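Local structure of P35 antigen (Borrelia burgdorferi, 4ALY) at residues A107-K112 and E168-R173; G150-K155 and D225-E230. The protein is an outer surface lipoprotein of the Lyme disease spirochaete that is critical for ensuring infection after a tick bite. One frame throughout, in Å; residues are numbered along the deposited sequence.

Contact 1. Residues A107-K112 and E168-R173; sequences AEIFSK and ETLINR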
ATOM      1  N   ALA A 107      13.466 -13.879   6.404  1.00 18.48           N
ATOM      2  CA  ALA A 107      14.423 -14.937   5.963  1.00 18.76           C
ATOM      3  C   ALA A 107      14.309 -15.261   4.481  1.00 19.04           C
ATOM      4  O   ALA A 107      15.323 -15.519   3.872  1.00 17.91           O
ATOM      5  CB  ALA A 107      14.271 -16.238   6.798  1.00 18.12           C
ATOM      6  N   GLU A 108      13.072 -15.260   3.915  1.00 19.20           N
ATOM      7  CA  GLU A 108      12.824 -15.703   2.527  1.00 18.20           C
ATOM      8  C   GLU A 108      12.337 -14.668   1.580  1.00 17.62           C
ATOM      9  O   GLU A 108      12.236 -14.953   0.354  1.00 16.69           O
ATOM     10  CB  GLU A 108      11.751 -16.771   2.436  1.00 21.29           C
ATOM     11  CG  GLU A 108      11.763 -17.826   3.508  1.00 25.37           C
ATOM     12  CD  GLU A 108      12.934 -18.738   3.412  1.00 31.16           C
ATOM     13  OE1 GLU A 108      13.814 -18.523   2.522  1.00 37.58           O
ATOM     14  OE2 GLU A 108      12.966 -19.676   4.232  1.00 37.34           O
ATOM     15  N   ILE A 109      11.942 -13.504   2.097  1.00 16.38           N
ATOM     16  CA  ILE A 109      11.453 -12.451   1.219  1.00 15.19           C
ATOM     17  C   ILE A 109      12.342 -11.249   1.395  1.00 17.41           C
ATOM     18  O   ILE A 109      13.167 -10.952   0.516  1.00 19.50           O
ATOM     19  CB  ILE A 109       9.964 -12.133   1.503  1.00 14.76           C
ATOM     20  CG1 ILE A 109       9.174 -13.422   1.676  1.00 12.40           C
ATOM     21  CG2 ILE A 109       9.343 -11.224   0.417  1.00 14.54           C
ATOM     22  CD1 ILE A 109       7.697 -13.244   2.012  1.00 12.02           C
ATOM     23  N   PHE A 110      12.235 -10.536   2.530  1.00 17.13           N
ATOM     24  CA  PHE A 110      12.800  -9.181   2.536  1.00 16.09           C
ATOM     25  C   PHE A 110      14.307  -9.255   2.326  1.00 16.07           C
ATOM     26  O   PHE A 110      14.954  -8.407   1.688  1.00 13.93           O
ATOM     27  CB  PHE A 110      12.462  -8.430   3.807  1.00 16.37           C
ATOM     28  CG  PHE A 110      10.992  -8.181   4.024  1.00 15.88           C
ATOM     29  CD1 PHE A 110      10.102  -8.087   2.966  1.00 16.77           C
ATOM     30  CD2 PHE A 110      10.510  -7.957   5.315  1.00 16.23           C
ATOM     31  CE1 PHE A 110       8.753  -7.802   3.175  1.00 16.65           C
ATOM     32  CE2 PHE A 110       9.163  -7.625   5.547  1.00 16.81           C
ATOM     33  CZ  PHE A 110       8.276  -7.556   4.480  1.00 16.44           C
ATOM     34  N   SER A 111      14.894 -10.324   2.809  1.00 17.53           N
ATOM     35  CA  SER A 111      16.359 -10.385   2.612  1.00 18.38           C
ATOM     36  C   SER A 111      16.757 -10.961   1.228  1.00 17.52           C
ATOM     37  O   SER A 111      17.919 -11.148   1.019  1.00 18.59           O
ATOM     38  CB  SER A 111      17.069 -11.112   3.757  1.00 15.13           C
ATOM     39  OG  SER A 111      16.804 -12.487   3.661  1.00 15.76           O
ATOM     40  N   LYS A 112      15.803 -11.228   0.342  1.00 17.04           N
ATOM     41  CA  LYS A 112      16.077 -11.703  -1.037  1.00 19.61           C
ATOM     42  C   LYS A 112      15.607 -10.750  -2.134  1.00 21.22           C
ATOM     43  O   LYS A 112      15.895 -11.003  -3.301  1.00 26.88           O
ATOM     44  CB  LYS A 112      15.365 -13.009  -1.382  1.00 19.62           C
ATOM     45  CG  LYS A 112      15.358 -14.108  -0.322  1.00 20.72           C
ATOM     46  CD  LYS A 112      16.711 -14.774  -0.272  1.00 21.95           C
ATOM     47  CE  LYS A 112      16.578 -16.189   0.278  1.00 23.22           C
ATOM     48  NZ  LYS A 112      18.023 -16.438   0.554  1.00 25.06           N
ATOM     49  N   GLU A 168       6.803  -7.539  -6.721  1.00 21.72           N
ATOM     50  CA  GLU A 168       5.876  -6.661  -7.473  1.00 21.88           C
ATOM     51  C   GLU A 168       4.595  -6.490  -6.596  1.00 19.80           C
ATOM     52  O   GLU A 168       4.160  -5.371  -6.270  1.00 19.27           O
ATOM     53  CB  GLU A 168       5.532  -7.378  -8.805  1.00 26.73           C
ATOM     54  CG  GLU A 168       5.396  -6.662 -10.163  1.00 32.94           C
ATOM     55  CD  GLU A 168       5.688  -7.618 -11.369  1.00 40.50           C
ATOM     56  OE1 GLU A 168       6.896  -7.981 -11.578  1.00 44.26           O
ATOM     57  OE2 GLU A 168       4.738  -8.036 -12.132  1.00 44.10           O
ATOM     58  N   THR A 169       4.017  -7.606  -6.190  1.00 18.15           N
ATOM     59  CA  THR A 169       2.799  -7.611  -5.394  1.00 19.31           C
ATOM     60  C   THR A 169       2.912  -6.766  -4.100  1.00 20.53           C
ATOM     61  O   THR A 169       2.033  -5.983  -3.799  1.00 21.07           O
ATOM     62  CB  THR A 169       2.461  -9.060  -5.049  1.00 19.86           C
ATOM     63  OG1 THR A 169       2.303  -9.814  -6.278  1.00 19.00           O
ATOM     64  CG2 THR A 169       1.259  -9.138  -4.176  1.00 18.85           C
ATOM     65  N   LEU A 170       4.031  -6.893  -3.384  1.00 20.06           N
ATOM     66  CA  LEU A 170       4.148  -6.296  -2.085  1.00 18.82           C
ATOM     67  C   LEU A 170       4.498  -4.817  -2.240  1.00 18.54           C
ATOM     68  O   LEU A 170       4.024  -3.939  -1.507  1.00 16.72           O
ATOM     69  CB  LEU A 170       5.210  -7.054  -1.255  1.00 16.73           C
ATOM     70  CG  LEU A 170       4.863  -8.422  -0.629  1.00 18.08           C
ATOM     71  CD1 LEU A 170       6.058  -8.970   0.178  1.00 17.29           C
ATOM     72  CD2 LEU A 170       3.626  -8.339   0.267  1.00 16.83           C
ATOM     73  N   ILE A 171       5.333  -4.540  -3.215  1.00 18.81           N
ATOM     74  CA  ILE A 171       5.872  -3.212  -3.335  1.00 20.98           C
ATOM     75  C   ILE A 171       5.080  -2.324  -4.291  1.00 21.89           C
ATOM     76  O   ILE A 171       4.723  -1.203  -3.952  1.00 23.76           O
ATOM     77  CB  ILE A 171       7.353  -3.318  -3.718  1.00 22.41           C
ATOM     78  CG1 ILE A 171       8.047  -4.009  -2.517  1.00 21.89           C
ATOM     79  CG2 ILE A 171       7.901  -1.927  -4.114  1.00 19.95           C
ATOM     80  CD1 ILE A 171       9.544  -4.116  -2.630  1.00 26.12           C
ATOM     81  N   ASN A 172       4.785  -2.838  -5.464  1.00 21.05           N
ATOM     82  CA  ASN A 172       4.187  -2.016  -6.498  1.00 22.14           C
ATOM     83  C   ASN A 172       2.704  -1.965  -6.299  1.00 25.00           C
ATOM     84  O   ASN A 172       2.095  -0.978  -6.728  1.00 24.43           O
ATOM     85  CB  ASN A 172       4.503  -2.583  -7.868  1.00 23.25           C
ATOM     86  CG  ASN A 172       6.000  -2.568  -8.177  1.00 24.70           C
ATOM     87  OD1 ASN A 172       6.390  -1.880  -9.068  1.00 28.15           O
ATOM     88  ND2 ASN A 172       6.824  -3.287  -7.419  1.00 21.43           N
ATOM     89  N   ARG A 173       2.139  -2.999  -5.627  1.00 21.44           N
ATOM     90  CA  ARG A 173       0.762  -2.938  -5.204  1.00 19.97           C
ATOM     91  C   ARG A 173       0.582  -2.417  -3.742  1.00 19.79           C
ATOM     92  O   ARG A 173       0.181  -1.273  -3.565  1.00 21.25           O
ATOM     93  CB  ARG A 173      -0.119  -4.189  -5.583  1.00 17.50           C
ATOM     94  CG  ARG A 173      -1.469  -4.134  -4.893  1.00 17.52           C
ATOM     95  CD  ARG A 173      -2.803  -4.453  -5.593  1.00 18.55           C
ATOM     96  NE  ARG A 173      -3.031  -5.868  -5.744  1.00 18.81           N
ATOM     97  CZ  ARG A 173      -4.213  -6.477  -5.644  1.00 19.73           C
ATOM     98  NH1 ARG A 173      -5.331  -5.825  -5.349  1.00 19.52           N
ATOM     99  NH2 ARG A 173      -4.259  -7.787  -5.843  1.00 19.45           N
TER

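Contact 2. Residues G150-K155 and D225-E230; sequences GQILSK and DDLIDE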
ATOM      1  N   GLY A 150       2.710 -13.613   4.659  1.00 15.90           N
ATOM      2  CA  GLY A 150       4.119 -13.781   4.583  1.00 15.28           C
ATOM      3  C   GLY A 150       4.627 -15.187   4.549  1.00 16.92           C
ATOM      4  O   GLY A 150       5.670 -15.413   3.916  1.00 20.37           O
ATOM      5  N   GLN A 151       3.972 -16.120   5.254  1.00 15.57           N
ATOM      6  CA  GLN A 151       4.357 -17.536   5.237  1.00 16.41           C
ATOM      7  C   GLN A 151       4.019 -18.200   3.876  1.00 17.54           C
ATOM      8  O   GLN A 151       4.729 -19.113   3.376  1.00 17.17           O
ATOM      9  CB  GLN A 151       3.715 -18.331   6.395  1.00 17.58           C
ATOM     10  CG  GLN A 151       4.202 -17.909   7.792  1.00 20.70           C
ATOM     11  CD  GLN A 151       5.734 -18.054   7.979  1.00 25.57           C
ATOM     12  OE1 GLN A 151       6.558 -17.046   7.918  1.00 23.55           O
ATOM     13  NE2 GLN A 151       6.149 -19.328   8.199  1.00 24.10           N
ATOM     14  N   ILE A 152       2.932 -17.739   3.274  1.00 16.05           N
ATOM     15  CA  ILE A 152       2.522 -18.238   2.005  1.00 15.10           C
ATOM     16  C   ILE A 152       3.459 -17.681   0.902  1.00 15.67           C
ATOM     17  O   ILE A 152       3.885 -18.404   0.012  1.00 14.12           O
ATOM     18  CB  ILE A 152       1.080 -17.787   1.807  1.00 14.92           C
ATOM     19  CG1 ILE A 152       0.160 -18.471   2.871  1.00 14.75           C
ATOM     20  CG2 ILE A 152       0.607 -17.919   0.370  1.00 12.52           C
ATOM     21  CD1 ILE A 152      -1.220 -17.849   2.852  1.00 14.14           C
ATOM     22  N   LEU A 153       3.757 -16.385   0.969  1.00 15.48           N
ATOM     23  CA  LEU A 153       4.541 -15.721  -0.047  1.00 14.68           C
ATOM     24  C   LEU A 153       5.999 -16.163   0.045  1.00 15.35           C
ATOM     25  O   LEU A 153       6.694 -16.111  -0.932  1.00 17.28           O
ATOM     26  CB  LEU A 153       4.443 -14.202   0.069  1.00 13.51           C
ATOM     27  CG  LEU A 153       3.125 -13.517  -0.312  1.00 12.59           C
ATOM     28  CD1 LEU A 153       3.219 -11.997  -0.172  1.00 11.61           C
ATOM     29  CD2 LEU A 153       2.549 -13.924  -1.662  1.00 11.36           C
ATOM     30  N   SER A 154       6.437 -16.630   1.204  1.00 15.65           N
ATOM     31  CA  SER A 154       7.774 -17.137   1.383  1.00 15.11           C
ATOM     32  C   SER A 154       7.896 -18.443   0.626  1.00 16.81           C
ATOM     33  O   SER A 154       9.020 -18.860   0.271  1.00 18.85           O
ATOM     34  CB  SER A 154       7.999 -17.493   2.841  1.00 15.30           C
ATOM     35  OG  SER A 154       8.352 -16.370   3.591  1.00 15.43           O
ATOM     36  N   LYS A 155       6.784 -19.131   0.406  1.00 16.37           N
ATOM     37  CA  LYS A 155       6.891 -20.409  -0.293  1.00 17.57           C
ATOM     38  C   LYS A 155       7.247 -20.097  -1.748  1.00 17.96           C
ATOM     39  O   LYS A 155       8.086 -20.785  -2.313  1.00 17.04           O
ATOM     40  CB  LYS A 155       5.634 -21.238  -0.168  1.00 18.82           C
ATOM     41  CG  LYS A 155       5.443 -21.812   1.234  1.00 22.39           C
ATOM     42  CD  LYS A 155       4.412 -22.920   1.183  1.00 27.52           C
ATOM     43  CE  LYS A 155       4.693 -23.947   2.266  1.00 32.54           C
ATOM     44  NZ  LYS A 155       3.452 -24.720   2.477  1.00 31.05           N
ATOM     45  N   ASP A 225      -6.732 -11.532   1.878  1.00 22.31           N
ATOM     46  CA  ASP A 225      -7.537 -12.451   2.674  1.00 21.74           C
ATOM     47  C   ASP A 225      -7.943 -13.643   1.812  1.00 20.90           C
ATOM     48  O   ASP A 225      -7.913 -14.748   2.300  1.00 21.81           O
ATOM     49  CB  ASP A 225      -8.809 -11.756   3.164  1.00 22.47           C
ATOM     50  CG  ASP A 225      -8.528 -10.639   4.182  1.00 24.87           C
ATOM     51  OD1 ASP A 225      -7.590 -10.760   5.024  1.00 28.16           O
ATOM     52  OD2 ASP A 225      -9.294  -9.657   4.192  1.00 25.11           O
ATOM     53  N   ASP A 226      -8.309 -13.434   0.547  1.00 19.39           N
ATOM     54  CA  ASP A 226      -8.802 -14.572  -0.251  1.00 21.72           C
ATOM     55  C   ASP A 226      -7.676 -15.542  -0.525  1.00 21.57           C
ATOM     56  O   ASP A 226      -7.884 -16.783  -0.553  1.00 19.22           O
ATOM     57  CB  ASP A 226      -9.479 -14.154  -1.576  1.00 22.16           C
ATOM     58  CG  ASP A 226     -10.757 -13.333  -1.364  1.00 23.03           C
ATOM     59  OD1 ASP A 226     -11.460 -13.479  -0.349  1.00 23.77           O
ATOM     60  OD2 ASP A 226     -11.085 -12.524  -2.223  1.00 26.40           O
ATOM     61  N   LEU A 227      -6.479 -14.969  -0.691  1.00 21.51           N
ATOM     62  CA  LEU A 227      -5.296 -15.777  -0.963  1.00 20.87           C
ATOM     63  C   LEU A 227      -5.032 -16.661   0.271  1.00 20.05           C
ATOM     64  O   LEU A 227      -4.827 -17.863   0.125  1.00 21.78           O
ATOM     65  CB  LEU A 227      -4.090 -14.889  -1.281  1.00 22.48           C
ATOM     66  CG  LEU A 227      -2.822 -15.758  -1.423  1.00 25.15           C
ATOM     67  CD1 LEU A 227      -3.045 -16.797  -2.557  1.00 23.43           C
ATOM     68  CD2 LEU A 227      -1.555 -14.909  -1.592  1.00 21.59           C
ATOM     69  N   ILE A 228      -5.078 -16.070   1.465  1.00 18.12           N
ATOM     70  CA  ILE A 228      -4.907 -16.764   2.731  1.00 17.82           C
ATOM     71  C   ILE A 228      -5.965 -17.886   2.827  1.00 20.47           C
ATOM     72  O   ILE A 228      -5.622 -19.036   3.165  1.00 21.58           O
ATOM     73  CB  ILE A 228      -5.049 -15.747   3.913  1.00 17.80           C
ATOM     74  CG1 ILE A 228      -3.840 -14.766   3.982  1.00 16.68           C
ATOM     75  CG2 ILE A 228      -5.329 -16.428   5.273  1.00 17.56           C
ATOM     76  CD1 ILE A 228      -3.892 -13.785   5.181  1.00 15.32           C
ATOM     77  N   ASP A 229      -7.231 -17.579   2.513  1.00 20.73           N
ATOM     78  CA  ASP A 229      -8.307 -18.609   2.560  1.00 22.97           C
ATOM     79  C   ASP A 229      -8.072 -19.674   1.534  1.00 23.34           C
ATOM     80  O   ASP A 229      -8.129 -20.812   1.896  1.00 27.70           O
ATOM     81  CB  ASP A 229      -9.744 -18.042   2.355  1.00 22.54           C
ATOM     82  CG  ASP A 229     -10.144 -17.043   3.438  1.00 24.25           C
ATOM     83  OD1 ASP A 229      -9.768 -17.208   4.628  1.00 25.62           O
ATOM     84  OD2 ASP A 229     -10.846 -16.073   3.111  1.00 28.02           O
ATOM     85  N   GLU A 230      -7.824 -19.325   0.262  1.00 23.53           N
ATOM     86  CA  GLU A 230      -7.579 -20.329  -0.778  1.00 24.98           C
ATOM     87  C   GLU A 230      -6.417 -21.218  -0.359  1.00 26.06           C
ATOM     88  O   GLU A 230      -6.522 -22.430  -0.413  1.00 27.13           O
ATOM     89  CB  GLU A 230      -7.334 -19.661  -2.136  1.00 29.80           C
ATOM     90  CG  GLU A 230      -8.465 -18.691  -2.527  1.00 31.49           C
ATOM     91  CD  GLU A 230      -8.082 -17.608  -3.553  1.00 37.33           C
ATOM     92  OE1 GLU A 230      -6.996 -17.649  -4.182  1.00 39.70           O
ATOM     93  OE2 GLU A 230      -8.899 -16.681  -3.750  1.00 40.85           O
TER

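Contact 1. Residues A107-K112 and E168-R173
Leu170 points its side chain at the helix end that carries Ile109 and Phe110. One methyl, CD1, makes both contacts. Its CG stands anti to the carbonyl carbon (chi1 -77°), and CD1 then lies anti to CA, so this methyl is carried well out from the helix. There Leu170 CD1 meets CG2 of Ile109 at 4.0 Å. The gamma methyl of Ile109 does the touching because it is anti to the backbone N and faces Leu170. The two side chains lie nearly perpendicular. Phe110 approaches differently. Its CB does not aim at Leu170, but the ring swings across and puts CE1 4.2 Å from Leu170 CD1. The methyl sits oblique to the ring, and this pair of side chains is turned much like the first.

No hydrogen bond joins the segments, and only 78 Å² is buried between them. The backbones stay well apart, with Ile109 CA 10.1 Å from Leu170 CA. Each backbone is held from within. Lys112 N bonds Ile109 O at 2.7 Å and closes the turn from Ile109 to Lys112, where the helix gives way to a loop. Glu168 O accepts both the alpha-helical bond from Asn172 N and the bond from Arg173 N, which widens the turn locally to the pi type.

The contact is buried and joins the short helix 106-110 to the long helix 163-189. Phe110 also meets Phe123 edge-to-face. Leu153 of helix 143-157 touches Ile109, and Trp220 of helix 200-233 packs on Leu170.

Contact 2. Residues G150-K155 and D225-E230
Gly150 O takes two donors from Ser154, one turn along the helix that sets Ile152 and Leu153 against Leu227 and Ile228. The hydroxyl bond is the shorter, with Ser154 OG 2.9 Å from Gly150 O. The C=O...OG angle is 155°, and the donor is tilted 21° from the carbonyl plane. This bond gives the buried hydroxyl of Ser154 an acceptor within its own helix. The second, from Ser154 N, is weak.

The contact itself is made by aliphatic groups. Ile152 has two branches at work. Its CG1 is anti to the carbonyl carbon, and the branch runs on extended to CD1. That methyl reaches the other backbone: Ile152 CD1 lies 3.8 Å from Ile228 CA. It also meets Ile228 CG1 at 4.2 Å. The other branch, Ile152 CG2, lies 4.2 Å from Leu227 CD2. Here the two side chains run alongside one another, pointing opposite ways. Leu153 adds its CD2, also 4.2 Å from CD2 of Leu227. One Leu227 methyl thus touches both neighbours. The helix axes pass 10.6 Å apart at 73°, so the meeting is confined to a short crossing.

Charges lie round the crossing, not in it. Asp225 is salt-bridged to Lys145 and Glu230 to Lys251, while Lys155 NZ bonds Tyr231 OH and Gln238 O. Leu244 and Leu248 of helix 241-250 pack on Ile152 and Leu153 respectively. The two segments therefore meet by apolar packing alone, and the charged groups of Asp225, Glu230 and Lys155 bond to residues outside them.

In the fold
Contacts 1 and 2 have centres 13 Å apart in one all-helical chain. Their segments alternate along it: 107-112, 150-155, 168-173, then 225-230. Four helices supply them, and the last three, 143-157, 163-189 and 200-233, follow one another in the chain. Helix 143-157 bridges the two contacts. Leu153 CD1 lies 3.7 Å from Leu170 CD2 and thus continues the apolar packing from one contact to the other. Ile109 CD1 lies against the backbone, 3.5 Å from Gly150 O. All four segments belong to the part of the chain shared with the Borrelia BbCRASP-1 family. Together they tie the short helix 106-110 and helix 143-157 to the longer helices of the lipoprotein.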